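Local coordinates for protein phosphodiesterase (Salpingoeca rosetta, PDB 7D7P) that is a phosphodiesterase of the HD superfamily, a mainly helical enzyme without beta strands that holds a zinc and a magnesium ion, at residues Y120-S125 / P332-L337; A253-T258 / Q325-A330. One frame throughout, in Å; residues are numbered along the deposited sequence.

Contact 1 of 2, residues Y120-S125 / P332-L337; sequences YLLLTS and PKLDFL
Beside the bond from Lys-333 to Ser-125 lies the Phe-336 ring, with Leu-337 CG over one face and Lys-333 O in plane at its edge. The ring belongs to the turn and does not touch 120-125; Trp-54 meets it edge-to-face. Lys-333 NZ donates to Ser-125 O at 2.8 Å, almost in line with the carbonyl (C=O...N 171°). The lysine leaves its backbone with CG anti to N (chi1 -162°) and then bends at chi3, a course that also draws CD to 3.2 Å from Ser-125 O. Since the carbonyl lies near the C-terminal end of helix 109-126, the positive charge probably suits the local dipole.

Ser-125 OG turns back to donate to Leu-121 O at 2.7 Å, and its CB rests against Leu-334 CD2 at 3.9 Å. Next to it, Leu-122 crosses Leu-334 at about a right angle, its CD2 lying 4.1 Å from Leu-334 CD1 and nearly as close to Leu-334 CD2. A buried leucine pair is thus flanked by a more exposed lysine bond, where the 3-10 turn between helices 305-330 and 336-359 packs on helix 109-126 in the all-helical phosphodiesterase fold.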
ATOM      1  N   TYR A 120      -3.635  12.161 -25.802  1.00 14.99           N
ATOM      2  CA  TYR A 120      -4.715  12.030 -26.773  1.00 21.45           C
ATOM      3  C   TYR A 120      -5.759  11.024 -26.300  1.00 22.17           C
ATOM      4  O   TYR A 120      -6.960  11.214 -26.522  1.00 19.44           O
ATOM      5  CB  TYR A 120      -4.127  11.638 -28.128  1.00 15.82           C
ATOM      6  CG  TYR A 120      -4.966  10.701 -28.964  1.00 19.32           C
ATOM      7  CD1 TYR A 120      -6.002  11.182 -29.755  1.00 19.63           C
ATOM      8  CD2 TYR A 120      -4.697   9.339 -28.992  1.00 17.65           C
ATOM      9  CE1 TYR A 120      -6.761  10.329 -30.532  1.00 18.33           C
ATOM     10  CE2 TYR A 120      -5.450   8.480 -29.765  1.00 16.90           C
ATOM     11  CZ  TYR A 120      -6.479   8.978 -30.534  1.00 21.95           C
ATOM     12  OH  TYR A 120      -7.227   8.119 -31.308  1.00 24.19           O
ATOM     13  N   LEU A 121      -5.322   9.954 -25.630  1.00 13.57           N
ATOM     14  CA  LEU A 121      -6.274   8.983 -25.098  1.00 19.25           C
ATOM     15  C   LEU A 121      -7.068   9.568 -23.936  1.00 20.81           C
ATOM     16  O   LEU A 121      -8.286   9.371 -23.847  1.00 23.17           O
ATOM     17  CB  LEU A 121      -5.546   7.712 -24.656  1.00 20.54           C
ATOM     18  CG  LEU A 121      -4.851   6.862 -25.724  1.00 23.93           C
ATOM     19  CD1 LEU A 121      -4.009   5.777 -25.067  1.00 20.52           C
ATOM     20  CD2 LEU A 121      -5.859   6.248 -26.684  1.00 22.52           C
ATOM     21  N   LEU A 122      -6.397  10.299 -23.040  1.00 17.45           N
ATOM     22  CA  LEU A 122      -7.065  10.822 -21.852  1.00 20.65           C
ATOM     23  C   LEU A 122      -8.069  11.912 -22.208  1.00 22.95           C
ATOM     24  O   LEU A 122      -9.181  11.937 -21.668  1.00 24.17           O
ATOM     25  CB  LEU A 122      -6.027  11.349 -20.861  1.00 16.41           C
ATOM     26  CG  LEU A 122      -5.162  10.299 -20.158  1.00 18.73           C
ATOM     27  CD1 LEU A 122      -3.956  10.951 -19.501  1.00 18.90           C
ATOM     28  CD2 LEU A 122      -5.980   9.533 -19.131  1.00 19.54           C
ATOM     29  N   LEU A 123      -7.697  12.823 -23.113  1.00 22.04           N
ATOM     30  CA  LEU A 123      -8.600  13.911 -23.476  1.00 23.37           C
ATOM     31  C   LEU A 123      -9.813  13.391 -24.236  1.00 21.69           C
ATOM     32  O   LEU A 123     -10.930  13.883 -24.045  1.00 20.81           O
ATOM     33  CB  LEU A 123      -7.863  14.959 -24.309  1.00 17.01           C
ATOM     34  CG  LEU A 123      -6.719  15.722 -23.641  1.00 22.99           C
ATOM     35  CD1 LEU A 123      -6.109  16.703 -24.629  1.00 17.05           C
ATOM     36  CD2 LEU A 123      -7.189  16.438 -22.379  1.00 19.14           C
ATOM     37  N   THR A 124      -9.610  12.401 -25.107  1.00 23.02           N
ATOM     38  CA  THR A 124     -10.732  11.800 -25.816  1.00 24.72           C
ATOM     39  C   THR A 124     -11.699  11.127 -24.851  1.00 27.71           C
ATOM     40  O   THR A 124     -12.912  11.121 -25.089  1.00 25.15           O
ATOM     41  CB  THR A 124     -10.218  10.792 -26.849  1.00 23.33           C
ATOM     42  OG1 THR A 124      -9.315  11.448 -27.748  1.00 25.73           O
ATOM     43  CG2 THR A 124     -11.368  10.194 -27.644  1.00 21.79           C
ATOM     44  N   SER A 125     -11.187  10.588 -23.743  1.00 27.87           N
ATOM     45  CA  SER A 125     -12.029   9.832 -22.825  1.00 23.71           C
ATOM     46  C   SER A 125     -12.876  10.733 -21.930  1.00 22.25           C
ATOM     47  O   SER A 125     -14.028  10.398 -21.636  1.00 27.15           O
ATOM     48  CB  SER A 125     -11.166   8.897 -21.973  1.00 21.74           C
ATOM     49  OG  SER A 125     -10.406   8.022 -22.788  1.00 24.09           O
ATOM     50  N   PRO A 332     -14.943   8.666 -13.396  1.00 24.77           N
ATOM     51  CA  PRO A 332     -15.076   7.202 -13.284  1.00 26.78           C
ATOM     52  C   PRO A 332     -14.816   6.451 -14.577  1.00 24.27           C
ATOM     53  O   PRO A 332     -14.560   5.241 -14.527  1.00 22.20           O
ATOM     54  CB  PRO A 332     -16.526   7.017 -12.813  1.00 32.56           C
ATOM     55  CG  PRO A 332     -16.882   8.317 -12.168  1.00 24.58           C
ATOM     56  CD  PRO A 332     -16.166   9.366 -12.966  1.00 24.72           C
ATOM     57  N   LYS A 333     -14.866   7.121 -15.733  1.00 26.72           N
ATOM     58  CA  LYS A 333     -14.570   6.449 -16.994  1.00 25.42           C
ATOM     59  C   LYS A 333     -13.136   5.939 -17.056  1.00 25.93           C
ATOM     60  O   LYS A 333     -12.834   5.069 -17.878  1.00 22.88           O
ATOM     61  CB  LYS A 333     -14.834   7.395 -18.167  1.00 20.14           C
ATOM     62  CG  LYS A 333     -14.985   6.685 -19.504  1.00 25.10           C
ATOM     63  CD  LYS A 333     -15.252   7.668 -20.629  1.00 34.16           C
ATOM     64  CE  LYS A 333     -16.475   8.520 -20.336  1.00 34.04           C
ATOM     65  NZ  LYS A 333     -16.721   9.513 -21.414  1.00 43.30           N
ATOM     66  N   LEU A 334     -12.250   6.456 -16.207  1.00 21.13           N
ATOM     67  CA  LEU A 334     -10.843   6.081 -16.222  1.00 21.17           C
ATOM     68  C   LEU A 334     -10.498   5.029 -15.178  1.00 22.67           C
ATOM     69  O   LEU A 334      -9.316   4.722 -14.997  1.00 24.23           O
ATOM     70  CB  LEU A 334      -9.967   7.318 -16.014  1.00 25.30           C
ATOM     71  CG  LEU A 334     -10.107   8.433 -17.049  1.00 23.30           C
ATOM     72  CD1 LEU A 334      -9.233   9.619 -16.668  1.00 17.97           C
ATOM     73  CD2 LEU A 334      -9.755   7.919 -18.439  1.00 16.31           C
ATOM     74  N   ASP A 335     -11.494   4.465 -14.489  1.00 27.45           N
ATOM     75  CA  ASP A 335     -11.183   3.555 -13.394  1.00 24.82           C
ATOM     76  C   ASP A 335     -10.652   2.209 -13.871  1.00 23.61           C
ATOM     77  O   ASP A 335     -10.155   1.435 -13.046  1.00 26.79           O
ATOM     78  CB  ASP A 335     -12.409   3.360 -12.491  1.00 21.64           C
ATOM     79  CG  ASP A 335     -13.584   2.710 -13.204  1.00 37.27           C
ATOM     80  OD1 ASP A 335     -13.493   2.427 -14.418  1.00 32.93           O
ATOM     81  OD2 ASP A 335     -14.614   2.486 -12.536  1.00 32.47           O
ATOM     82  N   PHE A 336     -10.731   1.911 -15.171  1.00 22.54           N
ATOM     83  CA  PHE A 336     -10.107   0.696 -15.680  1.00 25.23           C
ATOM     84  C   PHE A 336      -8.590   0.741 -15.558  1.00 27.44           C
ATOM     85  O   PHE A 336      -7.951  -0.317 -15.538  1.00 26.82           O
ATOM     86  CB  PHE A 336     -10.509   0.455 -17.140  1.00 30.73           C
ATOM     87  CG  PHE A 336      -9.978   1.488 -18.100  1.00 26.38           C
ATOM     88  CD1 PHE A 336     -10.688   2.652 -18.347  1.00 23.69           C
ATOM     89  CD2 PHE A 336      -8.776   1.289 -18.763  1.00 21.97           C
ATOM     90  CE1 PHE A 336     -10.208   3.602 -19.229  1.00 27.42           C
ATOM     91  CE2 PHE A 336      -8.289   2.235 -19.646  1.00 30.55           C
ATOM     92  CZ  PHE A 336      -9.006   3.394 -19.880  1.00 28.72           C
ATOM     93  N   LEU A 337      -8.004   1.940 -15.478  1.00 19.37           N
ATOM     94  CA  LEU A 337      -6.564   2.059 -15.276  1.00 28.70           C
ATOM     95  C   LEU A 337      -6.136   1.500 -13.926  1.00 25.94           C
ATOM     96  O   LEU A 337      -5.000   1.035 -13.784  1.00 24.38           O
ATOM     97  CB  LEU A 337      -6.136   3.522 -15.402  1.00 24.01           C
ATOM     98  CG  LEU A 337      -6.417   4.169 -16.759  1.00 26.51           C
ATOM     99  CD1 LEU A 337      -6.321   5.686 -16.676  1.00 28.11           C
ATOM    100  CD2 LEU A 337      -5.467   3.619 -17.813  1.00 23.01           C
TER

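Contact 2 of 2, residues A253-T258 / Q325-A330; sequences AVLLHT and QQLSQA
Leu-327 is the one residue of 325-330 that reaches Val-254, Leu-255 and Thr-258, in a buried helix-helix packing of the all-helical phosphodiesterase domain. The segments' axes approach to 12.1 Å with a signed crossing angle of -132°, a spacing wide enough that only side-chain ends meet.

Along 325-330, Gln-326 turns to another neighbour: its OE1 is hydrogen-bonded to Asn-233 ND2 on helix 222-234. Leu-327, which also touches Met-229 of that helix, follows and points at the partner helix 245-260. With CG anti to N (chi1 -174°), the side chain extends from its own helix and spreads its two methyls over different residues. Leu-327 CD1 lies 3.9 Å from Val-254 CG1, the two side chains passing alongside with opposite headings, and more loosely 4.4 Å from Leu-255 CD2. Leu-327 CD2 meets Thr-258 tip to tip, 3.7 Å from Thr-258 OG1 and about as close to Thr-258 CG2.

Thr-258 OG1, beside Leu-327 CD2, is buried and twice bonded: it is hydrogen-bonded to Trp-323 NE1, on the same helix as Leu-327, and donates to Val-254 O. That carbonyl oxygen, Val-254 O, takes Thr-258 OG1 at 2.8 Å and Thr-258 N at 3.0 Å from opposite faces of its plane.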
ATOM      1  N   ALA A 253      -3.780  20.275 -16.356  1.00 15.31           N
ATOM      2  CA  ALA A 253      -2.506  19.996 -15.703  1.00 20.38           C
ATOM      3  C   ALA A 253      -2.517  18.623 -15.043  1.00 20.11           C
ATOM      4  O   ALA A 253      -1.510  17.907 -15.066  1.00 17.78           O
ATOM      5  CB  ALA A 253      -2.196  21.085 -14.676  1.00 18.09           C
ATOM      6  N   VAL A 254      -3.648  18.242 -14.446  1.00 19.40           N
ATOM      7  CA  VAL A 254      -3.761  16.924 -13.830  1.00 17.35           C
ATOM      8  C   VAL A 254      -3.645  15.830 -14.886  1.00 16.52           C
ATOM      9  O   VAL A 254      -2.992  14.801 -14.665  1.00 17.69           O
ATOM     10  CB  VAL A 254      -5.081  16.825 -13.039  1.00 17.38           C
ATOM     11  CG1 VAL A 254      -5.443  15.372 -12.760  1.00 17.98           C
ATOM     12  CG2 VAL A 254      -4.983  17.616 -11.740  1.00 17.01           C
ATOM     13  N   LEU A 255      -4.255  16.040 -16.056  1.00 14.60           N
ATOM     14  CA  LEU A 255      -4.258  15.002 -17.083  1.00 17.51           C
ATOM     15  C   LEU A 255      -2.887  14.846 -17.734  1.00 19.84           C
ATOM     16  O   LEU A 255      -2.466  13.721 -18.032  1.00 17.52           O
ATOM     17  CB  LEU A 255      -5.323  15.309 -18.137  1.00 16.64           C
ATOM     18  CG  LEU A 255      -6.775  15.132 -17.683  1.00 20.47           C
ATOM     19  CD1 LEU A 255      -7.741  15.530 -18.789  1.00 23.80           C
ATOM     20  CD2 LEU A 255      -7.027  13.696 -17.235  1.00 21.39           C
ATOM     21  N   LEU A 256      -2.178  15.953 -17.976  1.00 13.72           N
ATOM     22  CA  LEU A 256      -0.844  15.839 -18.563  1.00 14.07           C
ATOM     23  C   LEU A 256       0.121  15.159 -17.600  1.00 14.56           C
ATOM     24  O   LEU A 256       0.975  14.369 -18.022  1.00 17.96           O
ATOM     25  CB  LEU A 256      -0.306  17.211 -18.969  1.00 16.44           C
ATOM     26  CG  LEU A 256       1.084  17.140 -19.618  1.00 23.13           C
ATOM     27  CD1 LEU A 256       1.023  16.360 -20.926  1.00 16.72           C
ATOM     28  CD2 LEU A 256       1.700  18.519 -19.840  1.00 18.16           C
ATOM     29  N   HIS A 257       0.007  15.459 -16.304  1.00 16.51           N
ATOM     30  CA  HIS A 257       0.810  14.753 -15.312  1.00 17.50           C
ATOM     31  C   HIS A 257       0.483  13.267 -15.307  1.00 22.43           C
ATOM     32  O   HIS A 257       1.377  12.425 -15.154  1.00 16.90           O
ATOM     33  CB  HIS A 257       0.588  15.367 -13.928  1.00 19.09           C
ATOM     34  CG  HIS A 257       1.336  14.676 -12.831  1.00 17.31           C
ATOM     35  ND1 HIS A 257       2.702  14.501 -12.856  1.00 24.85           N
ATOM     36  CD2 HIS A 257       0.908  14.124 -11.670  1.00 18.91           C
ATOM     37  CE1 HIS A 257       3.085  13.866 -11.763  1.00 23.35           C
ATOM     38  NE2 HIS A 257       2.014  13.626 -11.026  1.00 20.29           N
ATOM     39  N   THR A 258      -0.798  12.924 -15.489  1.00 17.73           N
ATOM     40  CA  THR A 258      -1.189  11.522 -15.601  1.00 13.63           C
ATOM     41  C   THR A 258      -0.516  10.856 -16.795  1.00 19.57           C
ATOM     42  O   THR A 258      -0.005   9.736 -16.683  1.00 17.14           O
ATOM     43  CB  THR A 258      -2.710  11.402 -15.717  1.00 19.59           C
ATOM     44  OG1 THR A 258      -3.335  12.064 -14.612  1.00 18.61           O
ATOM     45  CG2 THR A 258      -3.135   9.935 -15.735  1.00 18.31           C
ATOM     46  N   GLN A 325      -6.623   6.715  -7.813  1.00 19.55           N
ATOM     47  CA  GLN A 325      -7.828   6.559  -7.006  1.00 26.20           C
ATOM     48  C   GLN A 325      -8.597   7.870  -6.916  1.00 22.18           C
ATOM     49  O   GLN A 325      -9.832   7.880  -6.979  1.00 21.19           O
ATOM     50  CB  GLN A 325      -7.466   6.044  -5.612  1.00 26.63           C
ATOM     51  CG  GLN A 325      -7.152   4.557  -5.569  1.00 23.42           C
ATOM     52  CD  GLN A 325      -6.685   4.097  -4.202  1.00 35.21           C
ATOM     53  OE1 GLN A 325      -5.985   4.821  -3.496  1.00 33.00           O
ATOM     54  NE2 GLN A 325      -7.070   2.883  -3.823  1.00 35.35           N
ATOM     55  N   GLN A 326      -7.887   8.991  -6.778  1.00 25.89           N
ATOM     56  CA  GLN A 326      -8.556  10.287  -6.807  1.00 26.97           C
ATOM     57  C   GLN A 326      -8.999  10.647  -8.219  1.00 24.14           C
ATOM     58  O   GLN A 326     -10.070  11.237  -8.408  1.00 21.67           O
ATOM     59  CB  GLN A 326      -7.638  11.369  -6.238  1.00 22.95           C
ATOM     60  CG  GLN A 326      -7.381  11.224  -4.751  1.00 25.47           C
ATOM     61  CD  GLN A 326      -8.665  11.205  -3.948  1.00 29.25           C
ATOM     62  OE1 GLN A 326      -9.527  12.068  -4.113  1.00 31.91           O
ATOM     63  NE2 GLN A 326      -8.801  10.212  -3.077  1.00 23.14           N
ATOM     64  N   LEU A 327      -8.190  10.300  -9.223  1.00 21.35           N
ATOM     65  CA  LEU A 327      -8.556  10.607 -10.602  1.00 21.52           C
ATOM     66  C   LEU A 327      -9.789   9.821 -11.033  1.00 23.62           C
ATOM     67  O   LEU A 327     -10.682  10.371 -11.689  1.00 20.00           O
ATOM     68  CB  LEU A 327      -7.379  10.321 -11.534  1.00 19.97           C
ATOM     69  CG  LEU A 327      -7.557  10.724 -13.000  1.00 20.11           C
ATOM     70  CD1 LEU A 327      -7.694  12.234 -13.132  1.00 16.80           C
ATOM     71  CD2 LEU A 327      -6.397  10.211 -13.846  1.00 22.65           C
ATOM     72  N   SER A 328      -9.859   8.538 -10.671  1.00 19.06           N
ATOM     73  CA  SER A 328     -11.020   7.727 -11.024  1.00 28.23           C
ATOM     74  C   SER A 328     -12.279   8.157 -10.283  1.00 23.79           C
ATOM     75  O   SER A 328     -13.384   7.888 -10.761  1.00 30.51           O
ATOM     76  CB  SER A 328     -10.741   6.248 -10.747  1.00 25.41           C
ATOM     77  OG  SER A 328      -9.686   5.767 -11.562  1.00 37.91           O
ATOM     78  N   GLN A 329     -12.142   8.808  -9.126  1.00 22.34           N
ATOM     79  CA  GLN A 329     -13.319   9.291  -8.415  1.00 26.06           C
ATOM     80  C   GLN A 329     -13.894  10.543  -9.061  1.00 34.46           C
ATOM     81  O   GLN A 329     -15.114  10.751  -9.025  1.00 24.82           O
ATOM     82  CB  GLN A 329     -12.978   9.558  -6.948  1.00 27.11           C
ATOM     83  CG  GLN A 329     -14.195   9.758  -6.055  1.00 41.87           C
ATOM     84  CD  GLN A 329     -14.943   8.466  -5.779  1.00 53.70           C
ATOM     85  OE1 GLN A 329     -14.395   7.372  -5.928  1.00 58.79           O
ATOM     86  NE2 GLN A 329     -16.203   8.586  -5.378  1.00 50.01           N
ATOM     87  N   ALA A 330     -13.042  11.381  -9.656  1.00 24.59           N
ATOM     88  CA  ALA A 330     -13.523  12.553 -10.375  1.00 23.23           C
ATOM     89  C   ALA A 330     -13.928  12.216 -11.805  1.00 27.77           C
ATOM     90  O   ALA A 330     -14.777  12.904 -12.381  1.00 25.12           O
ATOM     91  CB  ALA A 330     -12.457  13.650 -10.376  1.00 20.77           C
TER

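How the contacts relate
Contacts 1 and 2 lie side by side, their centres about 9 Å apart, and both segments of contact 2 fall, in sequence, between those of contact 1. Two seams join them. In one, helix 109-126 meets helix 245-260, with Leu-122 CD1 3.5 Å from Leu-255 O and Leu-123 CD2 3.7 Å from Leu-255 CD1. In the other, the turn after helix 305-330 folds back on it, bringing Asp-335 CA to 3.2 Å from Ser-328 OG, while Leu-334 touches Leu-327. The side chains of Leu-122 and Thr-258 are each about 12 Å from the zinc ion, two of whose ligands, His-111 and Asp-260, lie on helix 109-126 and helix 245-260.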